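Side-chain contacts in precorrin-3 methylase (Rhodobacter capsulatus, PDB 3NUT), which binds S-adenosyl-L-homocysteine and probably works as an S-adenosylmethionine-dependent methyltransferase in cobalamin (vitamin B12) biosynthesis: residues K154-A159 with M166-P171; I140-N145 with E150-R155; R182-L187 with R216-E221. All coordinates share one frame; numbering follows the deposited sequence.

Contact 1. Residues K154-A159 with M166-P171; sequences KRLRHA and MAFYNP. With SAH (S-adenosyl-L-homocysteine), chain E.
Met166 points from strand 165-169 at helix 149-161 and meets Ala159, while the Phe168 ring, whose CB bond is not aimed there, reaches Leu156. Followed outward, Met166 starts strained: its CG nearly eclipses the backbone N (chi1 -20°), and from there the chain runs extended toward the helix. Met166 SD comes to 4.1 Å from Ala159 CB, and the terminal methyl CE lies 3.9 Å from the same CB, so the thioether end fits beside the small alanine. One turn earlier on the helix, Leu156 crosses Phe168 obliquely, its CD1 touching the ring at CE1 (3.6 Å) and reaching CZ as well. Val183 and Leu187 of helix 179-190 close over this layer, and Val229 and Val231 of the neighbouring strand 227-231 pack on it from the sheet.

The residues that follow turn to the S-adenosyl-L-homocysteine site. OXT of the ligand carboxylate lies at the ring edge of Tyr169, in its plane, 3.3 Å from Tyr169 CE1, and Tyr169 CD1 is 3.3 Å from the ribose O4'. The tyrosine OH is bonded to Met122 N, and Phe92 meets the ring edge-to-face. A leucine here would probably leave Met122 N without its hydroxyl partner and open a gap beside the homocysteine carboxylate and the ribose. The backbone N of Asn170 donates an almost straight bond to O2' (3.2 Å, 173°), while OD1 of the same residue lies 2.9 Å from O3'.

The axes of segments 154-159 and 166-169 run nearly antiparallel (158°), as successive elements of a beta-alpha-beta crossover do. The chemistry is therefore divided: apolar packing sets the strand against the helix, and just past its end the Asn170 backbone N-H holds the ribose O2', with OD1 close to O3'.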
# COMPACT_ATOMS: atom_id res chain seq x y z
N LYS A 154 -14.95 -14.98 7.20
CA LYS A 154 -14.74 -14.24 8.45
C LYS A 154 -14.09 -12.87 8.17
O LYS A 154 -14.41 -11.87 8.83
CB LYS A 154 -13.91 -15.08 9.44
CG LYS A 154 -13.43 -14.33 10.70
CD LYS A 154 -12.54 -15.20 11.60
CE LYS A 154 -11.14 -15.38 11.02
NZ LYS A 154 -10.21 -16.07 12.00
N ARG A 155 -13.21 -12.82 7.16
CA ARG A 155 -12.51 -11.59 6.82
C ARG A 155 -13.48 -10.64 6.13
O ARG A 155 -13.56 -9.47 6.49
CB ARG A 155 -11.27 -11.85 5.93
CG ARG A 155 -10.13 -12.60 6.61
CD ARG A 155 -9.15 -11.67 7.33
NE ARG A 155 -8.19 -12.35 8.21
CZ ARG A 155 -7.26 -13.21 7.79
NH1 ARG A 155 -7.17 -13.52 6.48
NH2 ARG A 155 -6.40 -13.75 8.67
N LEU A 156 -14.21 -11.16 5.14
CA LEU A 156 -15.16 -10.32 4.40
C LEU A 156 -16.15 -9.63 5.32
O LEU A 156 -16.25 -8.42 5.31
CB LEU A 156 -15.91 -11.11 3.35
CG LEU A 156 -15.39 -11.26 1.92
CD1 LEU A 156 -14.39 -10.16 1.51
CD2 LEU A 156 -14.80 -12.62 1.76
N ARG A 157 -16.86 -10.41 6.14
CA ARG A 157 -17.91 -9.86 7.02
C ARG A 157 -17.41 -8.84 8.03
O ARG A 157 -18.10 -7.85 8.30
CB ARG A 157 -18.72 -10.98 7.71
CG ARG A 157 -19.38 -11.94 6.73
CD ARG A 157 -20.31 -12.92 7.45
NE ARG A 157 -21.00 -13.77 6.48
CZ ARG A 157 -22.11 -13.42 5.84
NH1 ARG A 157 -22.67 -12.25 6.10
NH2 ARG A 157 -22.65 -14.25 4.96
N HIS A 158 -16.23 -9.07 8.59
CA HIS A 158 -15.67 -8.08 9.50
C HIS A 158 -15.20 -6.76 8.85
O HIS A 158 -15.23 -5.70 9.49
CB HIS A 158 -14.57 -8.70 10.33
CG HIS A 158 -15.11 -9.59 11.41
ND1 HIS A 158 -15.64 -9.09 12.58
CD2 HIS A 158 -15.23 -10.93 11.47
CE1 HIS A 158 -16.05 -10.09 13.33
NE2 HIS A 158 -15.81 -11.22 12.68
N ALA A 159 -14.79 -6.82 7.59
CA ALA A 159 -14.36 -5.63 6.88
C ALA A 159 -15.63 -4.85 6.54
O ALA A 159 -15.70 -3.63 6.71
CB ALA A 159 -13.58 -6.01 5.61
N MET A 166 -12.32 -1.65 0.86
CA MET A 166 -11.55 -2.88 0.61
C MET A 166 -10.96 -3.02 -0.78
O MET A 166 -11.51 -2.50 -1.78
CB MET A 166 -12.36 -4.15 0.88
CG MET A 166 -13.58 -4.01 1.75
SD MET A 166 -14.49 -5.56 1.65
CE MET A 166 -15.93 -5.17 2.65
N ALA A 167 -9.87 -3.76 -0.85
CA ALA A 167 -9.30 -4.13 -2.12
C ALA A 167 -9.10 -5.63 -2.22
O ALA A 167 -8.56 -6.27 -1.31
CB ALA A 167 -8.00 -3.39 -2.36
N PHE A 168 -9.51 -6.19 -3.36
CA PHE A 168 -9.40 -7.63 -3.62
C PHE A 168 -8.28 -7.97 -4.59
O PHE A 168 -8.29 -7.51 -5.72
CB PHE A 168 -10.74 -8.18 -4.15
CG PHE A 168 -11.89 -8.00 -3.19
CD1 PHE A 168 -11.71 -8.18 -1.81
CD2 PHE A 168 -13.16 -7.65 -3.66
CE1 PHE A 168 -12.76 -8.01 -0.92
CE2 PHE A 168 -14.24 -7.48 -2.77
CZ PHE A 168 -14.04 -7.65 -1.40
N TYR A 169 -7.33 -8.77 -4.12
CA TYR A 169 -6.27 -9.29 -4.97
C TYR A 169 -6.64 -10.71 -5.40
O TYR A 169 -7.12 -11.52 -4.59
CB TYR A 169 -4.92 -9.27 -4.23
CG TYR A 169 -4.24 -7.90 -4.10
CD1 TYR A 169 -3.06 -7.61 -4.79
CD2 TYR A 169 -4.78 -6.90 -3.28
CE1 TYR A 169 -2.44 -6.35 -4.67
CE2 TYR A 169 -4.17 -5.66 -3.16
CZ TYR A 169 -2.99 -5.38 -3.85
OH TYR A 169 -2.39 -4.12 -3.72
N ASN A 170 -6.43 -11.01 -6.68
CA ASN A 170 -6.68 -12.34 -7.22
C ASN A 170 -8.17 -12.66 -7.14
O ASN A 170 -8.57 -13.56 -6.41
CB ASN A 170 -5.87 -13.39 -6.45
CG ASN A 170 -4.40 -13.10 -6.47
OD1 ASN A 170 -3.81 -13.04 -7.52
ND2 ASN A 170 -3.82 -12.91 -5.30
N PRO A 171 -9.00 -11.91 -7.88
CA PRO A 171 -10.43 -12.07 -7.65
C PRO A 171 -10.97 -13.38 -8.27
O PRO A 171 -11.72 -14.11 -7.60
CB PRO A 171 -11.05 -10.82 -8.31
CG PRO A 171 -9.89 -10.05 -8.94
CD PRO A 171 -8.73 -11.00 -9.00
N SAH E . 2.64 -8.22 -4.94
CA SAH E . 1.48 -7.85 -5.82
CB SAH E . 0.27 -8.74 -5.53
CG SAH E . 0.45 -10.14 -6.11
SD SAH E . -1.08 -11.02 -6.33
C SAH E . 1.18 -6.43 -5.49
O SAH E . 1.75 -6.01 -4.50
OXT SAH E . 0.42 -5.69 -6.14
C5' SAH E . -1.48 -10.65 -8.02
C4' SAH E . -2.83 -9.91 -8.13
O4' SAH E . -2.62 -8.51 -7.92
C3' SAH E . -3.57 -10.01 -9.47
O3' SAH E . -4.50 -11.11 -9.55
C2' SAH E . -4.35 -8.72 -9.53
O2' SAH E . -5.55 -8.77 -8.73
C1' SAH E . -3.41 -7.74 -8.84
N9 SAH E . -2.57 -7.01 -9.81
C8 SAH E . -1.23 -7.12 -9.98
N7 SAH E . -0.81 -6.27 -10.96
C5 SAH E . -1.89 -5.60 -11.45
C6 SAH E . -2.16 -4.55 -12.48
N6 SAH E . -1.18 -4.02 -13.25
N1 SAH E . -3.44 -4.14 -12.66
C2 SAH E . -4.45 -4.65 -11.92
N3 SAH E . -4.27 -5.60 -10.97
C4 SAH E . -3.04 -6.11 -10.69

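Contact 2. Residues I140-N145 with E150-R155; sequences INLSDN and EILEKR
Leu152 reaches from the helix into the corner where strand 137-141 ends, and one methyl, CD1, does all the touching. It meets Ile140 CG2 at 3.7 Å, Leu142 CD2 at 3.9 Å and the carbonyl oxygen of Asn141 at 3.9 Å, so that three consecutive residues share this one methyl.

The conformations are complementary. In Leu152 CG stands opposite the backbone N (chi1 179°), and this trans start, followed by a bend at chi2 of 52°, brings CD1 to the strand although the CB bond itself is not aimed there. Ile140 does point at the helix. With its CG1 beside the backbone N (chi1 -64°), CG2 takes the position opposite that N and becomes the branch that lies slantwise against the leucine. Leu142 comes in at about a right angle to Leu152 and offers CD2, while Phe180 and Val183 of helix 179-190 and Phe168 of strand 165-169 pack around it.

Polar groups stay on the flanks. Asn141 OD1 accepts a bond from Asn170 ND2 and a weak one from Ser143 N (3.3 Å), the latter closing an Asx turn as the strand ends. Ile151 CG2 lies against one face of the Arg155 guanidinium, toward its rim, and Arg155 NH1 forms a salt bridge with Asp136 of the second subunit.

Helix and strand here belong to the first half of the beta-alpha-beta unit. Contacts between these two segments are apolar in character and gather on one methyl, whereas Asn141, through Asn170, links the strand end to the S-adenosyl-L-homocysteine site.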
# COMPACT_ATOMS: atom_id res chain seq x y z
N ILE A 140 -7.32 -7.79 0.67
CA ILE A 140 -7.80 -9.16 0.85
C ILE A 140 -7.52 -10.00 -0.39
O ILE A 140 -7.88 -9.63 -1.51
CB ILE A 140 -9.33 -9.19 1.21
CG1 ILE A 140 -9.60 -8.52 2.57
CG2 ILE A 140 -9.84 -10.63 1.24
CD1 ILE A 140 -11.12 -8.28 2.89
N ASN A 141 -6.88 -11.14 -0.17
CA ASN A 141 -6.59 -12.05 -1.25
C ASN A 141 -7.76 -13.03 -1.42
O ASN A 141 -8.11 -13.76 -0.48
CB ASN A 141 -5.29 -12.79 -0.91
CG ASN A 141 -4.86 -13.76 -1.97
OD1 ASN A 141 -5.23 -13.66 -3.14
ND2 ASN A 141 -4.04 -14.72 -1.56
N LEU A 142 -8.36 -13.05 -2.61
CA LEU A 142 -9.54 -13.91 -2.89
C LEU A 142 -9.22 -15.22 -3.61
O LEU A 142 -10.14 -15.97 -3.94
CB LEU A 142 -10.59 -13.16 -3.71
CG LEU A 142 -11.16 -11.81 -3.28
CD1 LEU A 142 -12.38 -11.52 -4.10
CD2 LEU A 142 -11.51 -11.74 -1.80
N SER A 143 -7.94 -15.48 -3.89
CA SER A 143 -7.53 -16.75 -4.49
C SER A 143 -6.57 -17.51 -3.60
O SER A 143 -5.68 -18.19 -4.10
CB SER A 143 -6.91 -16.56 -5.87
OG SER A 143 -7.84 -16.00 -6.78
N ASP A 144 -6.72 -17.40 -2.29
CA ASP A 144 -5.90 -18.26 -1.46
C ASP A 144 -6.55 -19.63 -1.25
O ASP A 144 -7.51 -19.79 -0.47
CB ASP A 144 -5.47 -17.62 -0.14
CG ASP A 144 -4.27 -18.32 0.47
OD1 ASP A 144 -3.75 -19.26 -0.16
OD2 ASP A 144 -3.84 -17.95 1.57
N ASN A 145 -6.01 -20.61 -1.97
CA ASN A 145 -6.41 -22.01 -1.85
C ASN A 145 -5.81 -22.70 -0.61
O ASN A 145 -6.28 -23.76 -0.20
CB ASN A 145 -6.07 -22.76 -3.15
CG ASN A 145 -6.65 -22.07 -4.40
OD1 ASN A 145 -7.79 -21.60 -4.41
ND2 ASN A 145 -5.84 -22.01 -5.46
N GLU A 150 -13.91 -20.73 4.78
CA GLU A 150 -14.30 -20.28 6.11
C GLU A 150 -13.61 -18.98 6.56
O GLU A 150 -14.28 -18.04 7.00
CB GLU A 150 -14.02 -21.41 7.09
CG GLU A 150 -14.71 -21.31 8.44
CD GLU A 150 -14.00 -22.15 9.50
OE1 GLU A 150 -14.59 -23.16 9.96
OE2 GLU A 150 -12.84 -21.81 9.84
N ILE A 151 -12.28 -18.92 6.44
CA ILE A 151 -11.51 -17.76 6.91
C ILE A 151 -11.72 -16.49 6.06
O ILE A 151 -11.86 -15.38 6.59
CB ILE A 151 -10.01 -18.06 7.02
CG1 ILE A 151 -9.75 -19.28 7.93
CG2 ILE A 151 -9.23 -16.79 7.47
CD1 ILE A 151 -9.98 -19.05 9.44
N LEU A 152 -11.72 -16.66 4.75
CA LEU A 152 -12.05 -15.58 3.82
C LEU A 152 -13.40 -14.92 4.16
O LEU A 152 -13.56 -13.68 4.06
CB LEU A 152 -12.07 -16.12 2.38
CG LEU A 152 -12.42 -15.12 1.29
CD1 LEU A 152 -11.53 -13.88 1.42
CD2 LEU A 152 -12.32 -15.75 -0.11
N GLU A 153 -14.37 -15.75 4.55
CA GLU A 153 -15.71 -15.27 4.90
C GLU A 153 -15.64 -14.45 6.19
O GLU A 153 -16.20 -13.35 6.27
CB GLU A 153 -16.68 -16.46 5.01
CG GLU A 153 -18.17 -16.06 5.00
CD GLU A 153 -19.11 -17.15 5.53
OE1 GLU A 153 -20.34 -16.96 5.39
OE2 GLU A 153 -18.63 -18.17 6.10
N LYS A 154 -14.95 -14.98 7.20
CA LYS A 154 -14.74 -14.24 8.45
C LYS A 154 -14.09 -12.87 8.17
O LYS A 154 -14.41 -11.87 8.83
CB LYS A 154 -13.91 -15.08 9.44
CG LYS A 154 -13.43 -14.33 10.70
CD LYS A 154 -12.54 -15.20 11.60
CE LYS A 154 -11.14 -15.38 11.02
NZ LYS A 154 -10.21 -16.07 12.00
N ARG A 155 -13.21 -12.82 7.16
CA ARG A 155 -12.51 -11.59 6.82
C ARG A 155 -13.48 -10.64 6.13
O ARG A 155 -13.56 -9.47 6.49
CB ARG A 155 -11.27 -11.85 5.93
CG ARG A 155 -10.13 -12.60 6.61
CD ARG A 155 -9.15 -11.67 7.33
NE ARG A 155 -8.19 -12.35 8.21
CZ ARG A 155 -7.26 -13.21 7.79
NH1 ARG A 155 -7.17 -13.52 6.48
NH2 ARG A 155 -6.40 -13.75 8.67

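Contact 3. Residues R182-L187 with R216-E221; sequences RVLEIL and RDATPE
This is a small apolar contact in which one helix side chain, Leu184, packs on Ala218 CB, the Thr219-Pro220 peptide and the proline ring. It lies at the periphery of the domain, where helix 179-190 faces the loop leading from strand 209-214 to strand 227-231, and the side chain of Pro220 is about 14 Å from the bound S-adenosyl-L-homocysteine.

Leu184 aims directly at the loop. With CG lying beside its own backbone N (chi1 -69°), the side chain extends so that CD1 sits above the flat face of the Thr219-Pro220 peptide, 3.5 Å from Pro220 N and 3.7 Å from Thr219 C. The same methyl touches the pyrrolidine ring at CD (3.8 Å), also approaching Pro220 CB, so it rests partly on the peptide and partly on the proline. The second branch turns to a residue earlier in the loop, Leu184 CD2 meeting Ala218 CB more loosely at 4.4 Å. Pro220 is further supported by Phe180 and Thr181 one turn back on the helix, while Val183 and Leu187 turn to the core formed with Phe168.

Thr219 sends its CB away from the helix. There OG1 donates a short bond of 2.6 Å to OE2 of Glu221, arriving from well above the carboxylate plane (67° out of it). That bond lies within the loop, joining Thr219 to the 3-10 segment at 220-221.

A peptide ending at proline N has no N-H on that nitrogen, so a methyl can rest on it without covering a donor. Between these segments the contact is apolar, and the Thr219-Glu221 bond lies on the side turned from the helix.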
# COMPACT_ATOMS: atom_id res chain seq x y z
N ARG A 182 -19.47 -16.04 -4.58
CA ARG A 182 -19.76 -16.08 -3.13
C ARG A 182 -19.45 -14.73 -2.48
O ARG A 182 -20.28 -14.20 -1.74
CB ARG A 182 -18.99 -17.19 -2.40
CG ARG A 182 -19.10 -18.61 -2.96
CD ARG A 182 -20.12 -19.49 -2.21
NE ARG A 182 -19.69 -20.05 -0.91
CZ ARG A 182 -18.94 -21.14 -0.74
NH1 ARG A 182 -18.48 -21.81 -1.80
NH2 ARG A 182 -18.63 -21.57 0.48
N VAL A 183 -18.27 -14.17 -2.78
CA VAL A 183 -17.84 -12.89 -2.21
C VAL A 183 -18.82 -11.73 -2.46
O VAL A 183 -19.08 -10.95 -1.55
CB VAL A 183 -16.39 -12.50 -2.68
CG1 VAL A 183 -16.09 -11.03 -2.39
CG2 VAL A 183 -15.35 -13.40 -2.01
N LEU A 184 -19.34 -11.62 -3.68
CA LEU A 184 -20.39 -10.63 -4.00
C LEU A 184 -21.68 -10.87 -3.19
O LEU A 184 -22.36 -9.91 -2.79
CB LEU A 184 -20.70 -10.63 -5.49
CG LEU A 184 -19.61 -10.09 -6.42
CD1 LEU A 184 -19.93 -10.42 -7.85
CD2 LEU A 184 -19.43 -8.58 -6.24
N GLU A 185 -22.02 -12.14 -2.99
CA GLU A 185 -23.20 -12.53 -2.22
C GLU A 185 -23.01 -12.06 -0.79
O GLU A 185 -23.88 -11.36 -0.25
CB GLU A 185 -23.43 -14.06 -2.28
CG GLU A 185 -24.82 -14.53 -1.79
CD GLU A 185 -24.87 -16.03 -1.43
OE1 GLU A 185 -25.76 -16.74 -1.96
OE2 GLU A 185 -24.03 -16.50 -0.62
N ILE A 186 -21.88 -12.42 -0.19
CA ILE A 186 -21.56 -11.93 1.15
C ILE A 186 -21.67 -10.40 1.20
O ILE A 186 -22.17 -9.83 2.17
CB ILE A 186 -20.13 -12.33 1.60
CG1 ILE A 186 -19.76 -13.76 1.19
CG2 ILE A 186 -19.96 -12.09 3.12
CD1 ILE A 186 -20.06 -14.83 2.20
N LEU A 187 -21.19 -9.74 0.15
CA LEU A 187 -21.16 -8.29 0.13
C LEU A 187 -22.56 -7.69 0.08
O LEU A 187 -22.89 -6.80 0.87
CB LEU A 187 -20.30 -7.77 -1.02
CG LEU A 187 -18.79 -7.63 -0.81
CD1 LEU A 187 -18.19 -6.94 -2.03
CD2 LEU A 187 -18.45 -6.86 0.47
N ARG A 216 -25.30 -3.68 -6.19
CA ARG A 216 -26.53 -4.24 -6.76
C ARG A 216 -26.37 -4.69 -8.22
O ARG A 216 -26.88 -5.74 -8.60
CB ARG A 216 -27.67 -3.20 -6.68
CG ARG A 216 -28.15 -2.67 -8.05
CD ARG A 216 -28.42 -1.17 -8.08
NE ARG A 216 -29.12 -0.71 -6.88
CZ ARG A 216 -29.56 0.54 -6.71
NH1 ARG A 216 -29.38 1.45 -7.66
NH2 ARG A 216 -30.18 0.86 -5.58
N ASP A 217 -25.66 -3.88 -9.01
CA ASP A 217 -25.54 -4.07 -10.46
C ASP A 217 -24.35 -4.93 -10.90
O ASP A 217 -24.20 -5.22 -12.09
CB ASP A 217 -25.43 -2.70 -11.14
CG ASP A 217 -26.77 -2.04 -11.34
OD1 ASP A 217 -27.62 -2.62 -12.04
OD2 ASP A 217 -26.97 -0.93 -10.80
N ALA A 218 -23.51 -5.31 -9.93
CA ALA A 218 -22.24 -5.98 -10.19
C ALA A 218 -22.39 -7.48 -10.39
O ALA A 218 -23.22 -8.12 -9.74
CB ALA A 218 -21.27 -5.69 -9.06
N THR A 219 -21.58 -8.03 -11.30
CA THR A 219 -21.52 -9.48 -11.55
C THR A 219 -20.03 -9.94 -11.56
O THR A 219 -19.13 -9.13 -11.82
CB THR A 219 -22.20 -9.85 -12.89
OG1 THR A 219 -21.47 -9.28 -13.97
CG2 THR A 219 -23.63 -9.34 -12.95
N PRO A 220 -19.77 -11.24 -11.28
CA PRO A 220 -18.36 -11.67 -11.11
C PRO A 220 -17.51 -11.62 -12.38
O PRO A 220 -16.31 -11.39 -12.29
CB PRO A 220 -18.48 -13.13 -10.60
CG PRO A 220 -19.80 -13.59 -11.09
CD PRO A 220 -20.71 -12.36 -11.07
N GLU A 221 -18.13 -11.82 -13.54
CA GLU A 221 -17.40 -11.81 -14.80
C GLU A 221 -16.89 -10.40 -15.17
O GLU A 221 -16.30 -10.21 -16.23
CB GLU A 221 -18.23 -12.45 -15.92
CG GLU A 221 -19.38 -11.60 -16.49
CD GLU A 221 -20.65 -11.63 -15.65
OE1 GLU A 221 -20.67 -12.38 -14.63
OE2 GLU A 221 -21.62 -10.91 -15.99

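Contacts 1 and 2 are buried and share helix 149-161: contact 2 sets it against strand 137-141 and contact 1 against the neighbouring strand 165-169, so together they cover both halves of one beta-alpha-beta unit. Asn170 O, 2.6 Å from Ser143 OG in a probable hydrogen bond, ties them. Both also reach the second subunit, which contact 3 does not. Contact 3 is only partly buried and more peripheral, yet its helix, 179-190, inserts Val183 between Leu156, Phe168 and Leu142. All three rely on apolar packing; contact 1 adds an aromatic ring and a thioether, while contacts 2 and 3 each rest on leucine methyls. Ligand contacts enter directly at contact 1.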